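PDB 5KOL: uncharacterized protein from Escherichia coli O157:H7, which is of unknown function, belongs to the CinA family and apparently lacks nicotinamide-nucleotide (NMN) amidohydrolase activity. Local coordinates for residues S78-S83 / A95-T100; R35-E40 / T100-R105; N20-L25 / F163-L168. One frame throughout, in Å; residues are numbered along the deposited sequence.

Interactions 1 and 2 both use helix 92-106 and share T100; their centres lie about 11 Å apart, and they touch where M98 O approaches A39 CB at 3.8 Å. The helix meets the helix start at 81 with one part of its length and strand 36-40 with the next. Interaction 3 lies on the other face of the sheet, its centre about 17 Å from that of interaction 2, and reaches the same strand through L36 CD1 and L168 CD2, 4.1 Å apart. Centres of interactions 1 and 3 are about 24 Å apart, on opposite sides of the chain's centre. A glycerol, probably from crystallisation, hydrogen-bonds N20 OD1 and lies about 6 Å from the T22 side chain.

Interaction 1: S78-S83 / A95-T100; sequences SVSQQS and AAEMAT
V79 and E97 form the close-packed middle of this contact, their CA atoms 5.6 Å apart. V79 has CG1 anti to its own N (chi1 174°), which turns CG2 over the helix: it lies 3.8 Å from M98 CG and 4.0 Å from E97 CB. The side chains of V79 and E97 cross at about a right angle. Beyond CG, the glutamate runs extended to the start of helix 81-87. There the backbone N of S80 donates to E97 OE2 over 3.2 Å, nearly straight at 164° but from above the carboxylate plane. S80 is the N-cap of that helix, its OG accepting from S83 N at 3.0 Å. In a capping box the third helix residue would return a bond to the N-cap N; here E97, from a different helix, supplies that acceptor, and the helix start would be expected to stabilise its negative charge. The other carboxylate oxygen is less certain: S83 OG lies 2.6 Å from E97 OE1, but its single proton could instead go to S80 O, and S83 has two conformers. Toward solvent the packing thins: S78 brings its O no nearer than 4.1 Å to E97 OE2.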
loop_
_atom_site.group_PDB
_atom_site.type_symbol
_atom_site.label_atom_id
_atom_site.label_comp_id
_atom_site.label_asym_id
_atom_site.label_seq_id
_atom_site.Cartn_x
_atom_site.Cartn_y
_atom_site.Cartn_z
ATOM N N SER A 78 -5.802 13.568 -5.588
ATOM C CA SER A 78 -6.140 14.898 -6.095
ATOM C C SER A 78 -4.907 15.630 -6.623
ATOM O O SER A 78 -4.820 16.855 -6.531
ATOM C CB SER A 78 -6.847 15.738 -5.026
ATOM O OG SER A 78 -7.337 16.966 -5.553
ATOM N N VAL A 79 -3.935 14.883 -7.151
ATOM C CA VAL A 79 -2.854 15.492 -7.921
ATOM C C VAL A 79 -3.448 16.061 -9.204
ATOM O O VAL A 79 -4.196 15.376 -9.917
ATOM C CB VAL A 79 -1.764 14.460 -8.243
ATOM C CG1 VAL A 79 -0.719 15.073 -9.172
ATOM C CG2 VAL A 79 -1.114 13.902 -6.948
ATOM N N SER A 80 -3.141 17.321 -9.506
ATOM C CA SER A 80 -3.782 17.968 -10.644
ATOM C C SER A 80 -3.157 17.499 -11.953
ATOM O O SER A 80 -1.940 17.313 -12.052
ATOM C CB SER A 80 -3.689 19.493 -10.538
ATOM O OG SER A 80 -2.436 19.961 -10.997
ATOM N N GLN A 81 -4.015 17.300 -12.954
ATOM C CA GLN A 81 -3.567 16.973 -14.304
ATOM C C GLN A 81 -2.562 17.989 -14.829
ATOM O O GLN A 81 -1.582 17.612 -15.474
ATOM C CB GLN A 81 -4.780 16.898 -15.243
ATOM C CG GLN A 81 -4.497 16.297 -16.607
ATOM C CD GLN A 81 -5.688 16.437 -17.553
ATOM O OE1 GLN A 81 -6.098 17.538 -17.888
ATOM N NE2 GLN A 81 -6.261 15.318 -17.950
ATOM N N GLN A 82 -2.798 19.283 -14.587
ATOM C CA GLN A 82 -1.849 20.300 -15.036
ATOM C C GLN A 82 -0.456 20.070 -14.451
ATOM O O GLN A 82 0.551 20.199 -15.158
ATOM C CB GLN A 82 -2.362 21.693 -14.677
ATOM C CG GLN A 82 -3.743 21.980 -15.304
ATOM C CD GLN A 82 -4.924 21.863 -14.324
ATOM O OE1 GLN A 82 -5.212 20.784 -13.778
ATOM N NE2 GLN A 82 -5.656 22.968 -14.156
ATOM N N SER A 83 -0.371 19.730 -13.166
ATOM C CA SER A 83 0.946 19.556 -12.560
ATOM C C SER A 83 1.678 18.354 -13.156
ATOM O O SER A 83 2.902 18.403 -13.336
ATOM C CB SER A 83 0.818 19.421 -11.043
ATOM O OG SER A 83 0.222 18.194 -10.672
ATOM N N ALA A 95 5.113 15.286 -5.810
ATOM C CA ALA A 95 5.365 14.738 -4.478
ATOM C C ALA A 95 4.631 15.548 -3.408
ATOM O O ALA A 95 3.947 14.989 -2.542
ATOM C CB ALA A 95 6.882 14.726 -4.216
ATOM N N ALA A 96 4.758 16.882 -3.464
ATOM C CA ALA A 96 4.065 17.741 -2.510
ATOM C C ALA A 96 2.556 17.512 -2.549
ATOM O O ALA A 96 1.912 17.348 -1.501
ATOM C CB ALA A 96 4.411 19.211 -2.783
ATOM N N GLU A 97 1.966 17.486 -3.750
ATOM C CA GLU A 97 0.529 17.212 -3.849
ATOM C C GLU A 97 0.165 15.829 -3.331
ATOM O O GLU A 97 -0.933 15.648 -2.781
ATOM C CB GLU A 97 0.027 17.359 -5.285
ATOM C CG GLU A 97 0.178 18.743 -5.841
ATOM C CD GLU A 97 -0.335 18.816 -7.252
ATOM O OE1 GLU A 97 0.502 18.597 -8.142
ATOM O OE2 GLU A 97 -1.533 19.100 -7.462
ATOM N N MET A 98 1.026 14.823 -3.538
ATOM C CA MET A 98 0.668 13.519 -2.987
ATOM C C MET A 98 0.629 13.571 -1.469
ATOM O O MET A 98 -0.229 12.938 -0.847
ATOM C CB MET A 98 1.612 12.396 -3.432
ATOM C CG MET A 98 1.557 12.037 -4.906
ATOM S SD MET A 98 2.980 11.051 -5.489
ATOM C CE MET A 98 2.719 9.527 -4.530
ATOM N N ALA A 99 1.548 14.326 -0.861
ATOM C CA ALA A 99 1.580 14.442 0.595
ATOM C C ALA A 99 0.346 15.171 1.128
ATOM O O ALA A 99 -0.190 14.803 2.179
ATOM C CB ALA A 99 2.857 15.157 1.034
ATOM N N THR A 100 -0.112 16.224 0.440
ATOM C CA THR A 100 -1.307 16.905 0.927
ATOM C C THR A 100 -2.574 16.139 0.581
ATOM O O THR A 100 -3.541 16.179 1.354
ATOM C CB THR A 100 -1.399 18.337 0.378
ATOM O OG1 THR A 100 -1.416 18.317 -1.053
ATOM C CG2 THR A 100 -0.224 19.176 0.859
#

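Interaction 2: R35-E40 / T100-R105; sequences RLTTAE and TGAIER
T37 on strand 36-40 and A102 on helix 92-106 bring their side chains directly together, and the threonine accounts for most of what the strand buries here. T37 CB points at the helix, 4.5 Å from A102 CB, and at T37 CB the side chain divides. The hydroxyl branch stands opposite the residue's own N across the CA–CB bond (chi1 -176°), and OG1 passes 3.9 Å from A102 CB without finding a polar partner on the helix; its hydrogen bond goes to A63 O on the adjacent strand. The other branch, CG2, is the tip that presses on the helix. It meets A102 CB at 3.7 Å and A102 O at the same distance, with I103 CD1 at the margin, 4.4 Å away. Two residues along the strand, A39 CB adds a looser methyl contact to A102 CB at 4.2 Å. The axes of strand 36-40 and of the 100-105 part of the helix come within 7.7 Å, their directions 131° apart, a close approach consistent with the small alanines on both sides. F65 also covers A102. This is the helix-on-sheet layer of an alpha/beta fold: T37 and A39 face helix 92-106, whereas L36 and T38 turn to the other face, where both touch L51. With no hydrogen bond crossing between the segments, the methyl groups make an apolar interface, while the one hydroxyl facing it is satisfied within the sheet.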
loop_
_atom_site.group_PDB
_atom_site.type_symbol
_atom_site.label_atom_id
_atom_site.label_comp_id
_atom_site.label_asym_id
_atom_site.label_seq_id
_atom_site.Cartn_x
_atom_site.Cartn_y
_atom_site.Cartn_z
ATOM N N ARG A 35 -1.140 11.458 13.932
ATOM C CA ARG A 35 -1.531 10.351 13.070
ATOM C C ARG A 35 -0.878 10.493 11.694
ATOM O O ARG A 35 -0.958 11.550 11.063
ATOM C CB ARG A 35 -3.056 10.260 12.938
ATOM C CG ARG A 35 -3.492 9.062 12.113
ATOM C CD ARG A 35 -4.724 8.349 12.695
ATOM N NE ARG A 35 -4.499 7.925 14.074
ATOM C CZ ARG A 35 -4.376 6.657 14.472
ATOM N NH1 ARG A 35 -4.446 5.654 13.601
ATOM N NH2 ARG A 35 -4.176 6.380 15.756
ATOM N N LEU A 36 -0.211 9.437 11.251
ATOM C CA LEU A 36 0.579 9.429 10.026
ATOM C C LEU A 36 -0.199 8.762 8.898
ATOM O O LEU A 36 -0.978 7.833 9.125
ATOM C CB LEU A 36 1.903 8.680 10.253
ATOM C CG LEU A 36 2.856 8.426 9.081
ATOM C CD1 LEU A 36 3.584 9.738 8.708
ATOM C CD2 LEU A 36 3.862 7.309 9.465
ATOM N N THR A 37 0.008 9.256 7.678
ATOM C CA THR A 37 -0.476 8.611 6.469
ATOM C C THR A 37 0.637 8.681 5.429
ATOM O O THR A 37 1.550 9.503 5.532
ATOM C CB THR A 37 -1.764 9.274 5.947
ATOM O OG1 THR A 37 -2.268 8.548 4.806
ATOM C CG2 THR A 37 -1.492 10.738 5.570
ATOM N N THR A 38 0.570 7.798 4.436
ATOM C CA THR A 38 1.627 7.669 3.433
ATOM C C THR A 38 1.026 7.560 2.040
ATOM O O THR A 38 -0.093 7.070 1.867
ATOM C CB THR A 38 2.511 6.437 3.683
ATOM O OG1 THR A 38 1.699 5.248 3.629
ATOM C CG2 THR A 38 3.165 6.544 5.056
ATOM N N ALA A 39 1.793 8.017 1.052
ATOM C CA ALA A 39 1.435 7.938 -0.356
ATOM C C ALA A 39 2.686 7.527 -1.113
ATOM O O ALA A 39 3.731 8.158 -0.952
ATOM C CB ALA A 39 0.902 9.292 -0.879
ATOM N N GLU A 40 2.609 6.480 -1.930
ATOM C CA GLU A 40 3.822 6.068 -2.624
ATOM C C GLU A 40 3.499 5.590 -4.025
ATOM O O GLU A 40 2.375 5.185 -4.324
ATOM C CB GLU A 40 4.590 4.980 -1.851
ATOM C CG GLU A 40 3.727 3.845 -1.398
ATOM C CD GLU A 40 4.424 2.926 -0.411
ATOM O OE1 GLU A 40 5.580 2.524 -0.673
ATOM O OE2 GLU A 40 3.781 2.566 0.594
ATOM N N THR A 100 -0.112 16.224 0.440
ATOM C CA THR A 100 -1.307 16.905 0.927
ATOM C C THR A 100 -2.574 16.139 0.581
ATOM O O THR A 100 -3.541 16.179 1.354
ATOM C CB THR A 100 -1.399 18.337 0.378
ATOM O OG1 THR A 100 -1.416 18.317 -1.053
ATOM C CG2 THR A 100 -0.224 19.176 0.859
ATOM N N GLY A 101 -2.592 15.436 -0.558
ATOM C CA GLY A 101 -3.734 14.592 -0.872
ATOM C C GLY A 101 -3.948 13.487 0.146
ATOM O O GLY A 101 -5.086 13.190 0.520
ATOM N N ALA A 102 -2.861 12.856 0.611
ATOM C CA ALA A 102 -3.022 11.801 1.609
ATOM C C ALA A 102 -3.569 12.365 2.913
ATOM O O ALA A 102 -4.425 11.741 3.559
ATOM C CB ALA A 102 -1.687 11.080 1.850
ATOM N N ILE A 103 -3.079 13.535 3.319
ATOM C CA ILE A 103 -3.600 14.204 4.509
ATOM C C ILE A 103 -5.108 14.360 4.389
ATOM O O ILE A 103 -5.863 13.995 5.298
ATOM C CB ILE A 103 -2.885 15.554 4.716
ATOM C CG1 ILE A 103 -1.404 15.337 5.087
ATOM C CG2 ILE A 103 -3.581 16.420 5.783
ATOM C CD1 ILE A 103 -1.154 14.982 6.550
ATOM N N GLU A 104 -5.572 14.808 3.216
ATOM C CA GLU A 104 -6.998 15.067 3.017
ATOM C C GLU A 104 -7.817 13.782 3.079
ATOM O O GLU A 104 -8.837 13.710 3.778
ATOM C CB GLU A 104 -7.234 15.757 1.670
ATOM C CG GLU A 104 -6.537 17.099 1.473
ATOM C CD GLU A 104 -6.567 17.577 0.017
ATOM O OE1 GLU A 104 -5.868 18.562 -0.297
ATOM O OE2 GLU A 104 -7.297 16.981 -0.810
ATOM N N ARG A 105 -7.401 12.767 2.320
ATOM C CA ARG A 105 -8.161 11.521 2.246
ATOM C C ARG A 105 -8.209 10.809 3.594
ATOM O O ARG A 105 -9.229 10.212 3.949
ATOM C CB ARG A 105 -7.545 10.606 1.186
ATOM C CG ARG A 105 -7.940 10.916 -0.243
ATOM C CD ARG A 105 -9.187 10.146 -0.634
ATOM N NE ARG A 105 -9.400 10.126 -2.077
ATOM C CZ ARG A 105 -10.387 9.466 -2.674
ATOM N NH1 ARG A 105 -11.245 8.766 -1.945
ATOM N NH2 ARG A 105 -10.518 9.503 -3.994
#

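Interaction 3: N20-L25 / F163-L168; sequences NLTSAL and FALAQL
L165 sets its side chain among L21, T22 and L25 of the facing helix, and each of its ends meets a different one. Its CD1 methyl goes to T22 CG2 at 3.8 Å, while CD2 reaches L25 CD2 at 3.9 Å, the two leucines lying about perpendicular to each other. Nearer the backbone, L165 CB is approached by L21 CD1 at 4.1 Å, these side chains lying at a slant to each other. The other L21 methyl, CD2, lies 3.9 Å from A166 CB, and this pair also marks the closest backbone approach, 6.3 Å between CA atoms. L25 forks in the same way: chi1 -174° carries CG toward the other helix, and chi2 64° sets CD1 3.6 Å from L168 CD2, these side chains again nearly perpendicular, and CD2 by L165. The short segments of helices 18-31 and 153-171 have axes 9.5 Å apart, crossing at 35°, and L21 and L25, one turn apart, face L165, A166 and L168. The two helices pair on one face of the central sheet, and L168 carries the packing on to V110 and I112 of strand 110-116. T22 keeps its hydroxyl on its own helix, bonded to I18 O and E19 O, and offers only its methyl. With no hydrogen bond across, the pairing rests on buried aliphatic packing, so the fit probably depends on the shape of the branched side chains.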
loop_
_atom_site.group_PDB
_atom_site.type_symbol
_atom_site.label_atom_id
_atom_site.label_comp_id
_atom_site.label_asym_id
_atom_site.label_seq_id
_atom_site.Cartn_x
_atom_site.Cartn_y
_atom_site.Cartn_z
ATOM N N ASN A 20 14.858 0.011 13.225
ATOM C CA ASN A 20 15.250 1.052 14.176
ATOM C C ASN A 20 14.553 2.370 13.874
ATOM O O ASN A 20 14.176 3.103 14.794
ATOM C CB ASN A 20 16.769 1.242 14.172
ATOM C CG ASN A 20 17.509 0.096 14.848
ATOM O OD1 ASN A 20 16.905 -0.710 15.560
ATOM N ND2 ASN A 20 18.822 0.018 14.630
ATOM N N LEU A 21 14.371 2.688 12.591
ATOM C CA LEU A 21 13.715 3.939 12.219
ATOM C C LEU A 21 12.250 3.942 12.640
ATOM O O LEU A 21 11.750 4.946 13.156
ATOM C CB LEU A 21 13.823 4.150 10.705
ATOM C CG LEU A 21 15.224 4.347 10.125
ATOM C CD1 LEU A 21 15.225 4.281 8.590
ATOM C CD2 LEU A 21 15.777 5.679 10.647
ATOM N N THR A 22 11.541 2.836 12.405
ATOM C CA THR A 22 10.126 2.796 12.767
ATOM C C THR A 22 9.955 2.703 14.273
ATOM O O THR A 22 8.927 3.132 14.805
ATOM C CB THR A 22 9.417 1.621 12.079
ATOM O OG1 THR A 22 10.032 0.387 12.456
ATOM C CG2 THR A 22 9.471 1.751 10.539
ATOM N N SER A 23 10.953 2.144 14.972
ATOM C CA SER A 23 10.959 2.192 16.428
ATOM C C SER A 23 10.969 3.627 16.929
ATOM O O SER A 23 10.153 4.018 17.779
ATOM C CB SER A 23 12.177 1.431 16.948
ATOM O OG SER A 23 11.923 0.042 16.865
ATOM N N ALA A 24 11.904 4.433 16.425
ATOM C CA ALA A 24 11.973 5.822 16.871
ATOM C C ALA A 24 10.729 6.590 16.434
ATOM O O ALA A 24 10.124 7.324 17.225
ATOM C CB ALA A 24 13.240 6.479 16.324
ATOM N N LEU A 25 10.314 6.395 15.182
ATOM C CA LEU A 25 9.204 7.167 14.635
ATOM C C LEU A 25 7.883 6.820 15.314
ATOM O O LEU A 25 7.068 7.711 15.597
ATOM C CB LEU A 25 9.117 6.932 13.130
ATOM C CG LEU A 25 8.091 7.773 12.364
ATOM C CD1 LEU A 25 8.453 9.264 12.426
ATOM C CD2 LEU A 25 7.961 7.290 10.907
ATOM N N PHE A 163 15.141 6.269 3.618
ATOM C CA PHE A 163 15.351 7.716 3.610
ATOM C C PHE A 163 14.071 8.468 3.980
ATOM O O PHE A 163 14.105 9.440 4.740
ATOM C CB PHE A 163 15.841 8.165 2.232
ATOM C CG PHE A 163 16.016 9.643 2.123
ATOM C CD1 PHE A 163 17.168 10.246 2.589
ATOM C CD2 PHE A 163 15.020 10.441 1.559
ATOM C CE1 PHE A 163 17.348 11.604 2.517
ATOM C CE2 PHE A 163 15.191 11.813 1.478
ATOM C CZ PHE A 163 16.348 12.400 1.962
ATOM N N ALA A 164 12.935 8.049 3.413
ATOM C CA ALA A 164 11.655 8.697 3.707
ATOM C C ALA A 164 11.378 8.739 5.209
ATOM O O ALA A 164 10.910 9.757 5.748
ATOM C CB ALA A 164 10.528 7.955 2.977
ATOM N N LEU A 165 11.678 7.637 5.897
ATOM C CA LEU A 165 11.490 7.531 7.342
ATOM C C LEU A 165 12.521 8.363 8.100
ATOM O O LEU A 165 12.175 9.130 9.010
ATOM C CB LEU A 165 11.597 6.052 7.747
ATOM C CG LEU A 165 10.517 5.114 7.160
ATOM C CD1 LEU A 165 10.809 3.680 7.535
ATOM C CD2 LEU A 165 9.132 5.489 7.666
ATOM N N ALA A 166 13.805 8.195 7.762
ATOM C CA ALA A 166 14.866 8.891 8.485
ATOM C C ALA A 166 14.735 10.404 8.357
ATOM O O ALA A 166 15.013 11.148 9.311
ATOM C CB ALA A 166 16.234 8.420 7.981
ATOM N N GLN A 167 14.340 10.887 7.174
ATOM C CA GLN A 167 14.206 12.332 7.019
ATOM C C GLN A 167 12.998 12.868 7.778
ATOM O O GLN A 167 13.011 14.021 8.210
ATOM C CB GLN A 167 14.124 12.728 5.536
ATOM C CG GLN A 167 14.147 14.265 5.315
ATOM C CD GLN A 167 15.525 14.885 5.541
ATOM O OE1 GLN A 167 16.560 14.320 5.144
ATOM N NE2 GLN A 167 15.549 16.046 6.185
ATOM N N LEU A 168 11.934 12.076 7.941
ATOM C CA LEU A 168 10.856 12.549 8.799
ATOM C C LEU A 168 11.352 12.725 10.231
ATOM O O LEU A 168 11.003 13.698 10.905
ATOM C CB LEU A 168 9.657 11.605 8.724
ATOM C CG LEU A 168 8.518 12.031 9.658
ATOM C CD1 LEU A 168 8.034 13.466 9.339
ATOM C CD2 LEU A 168 7.363 11.067 9.516
#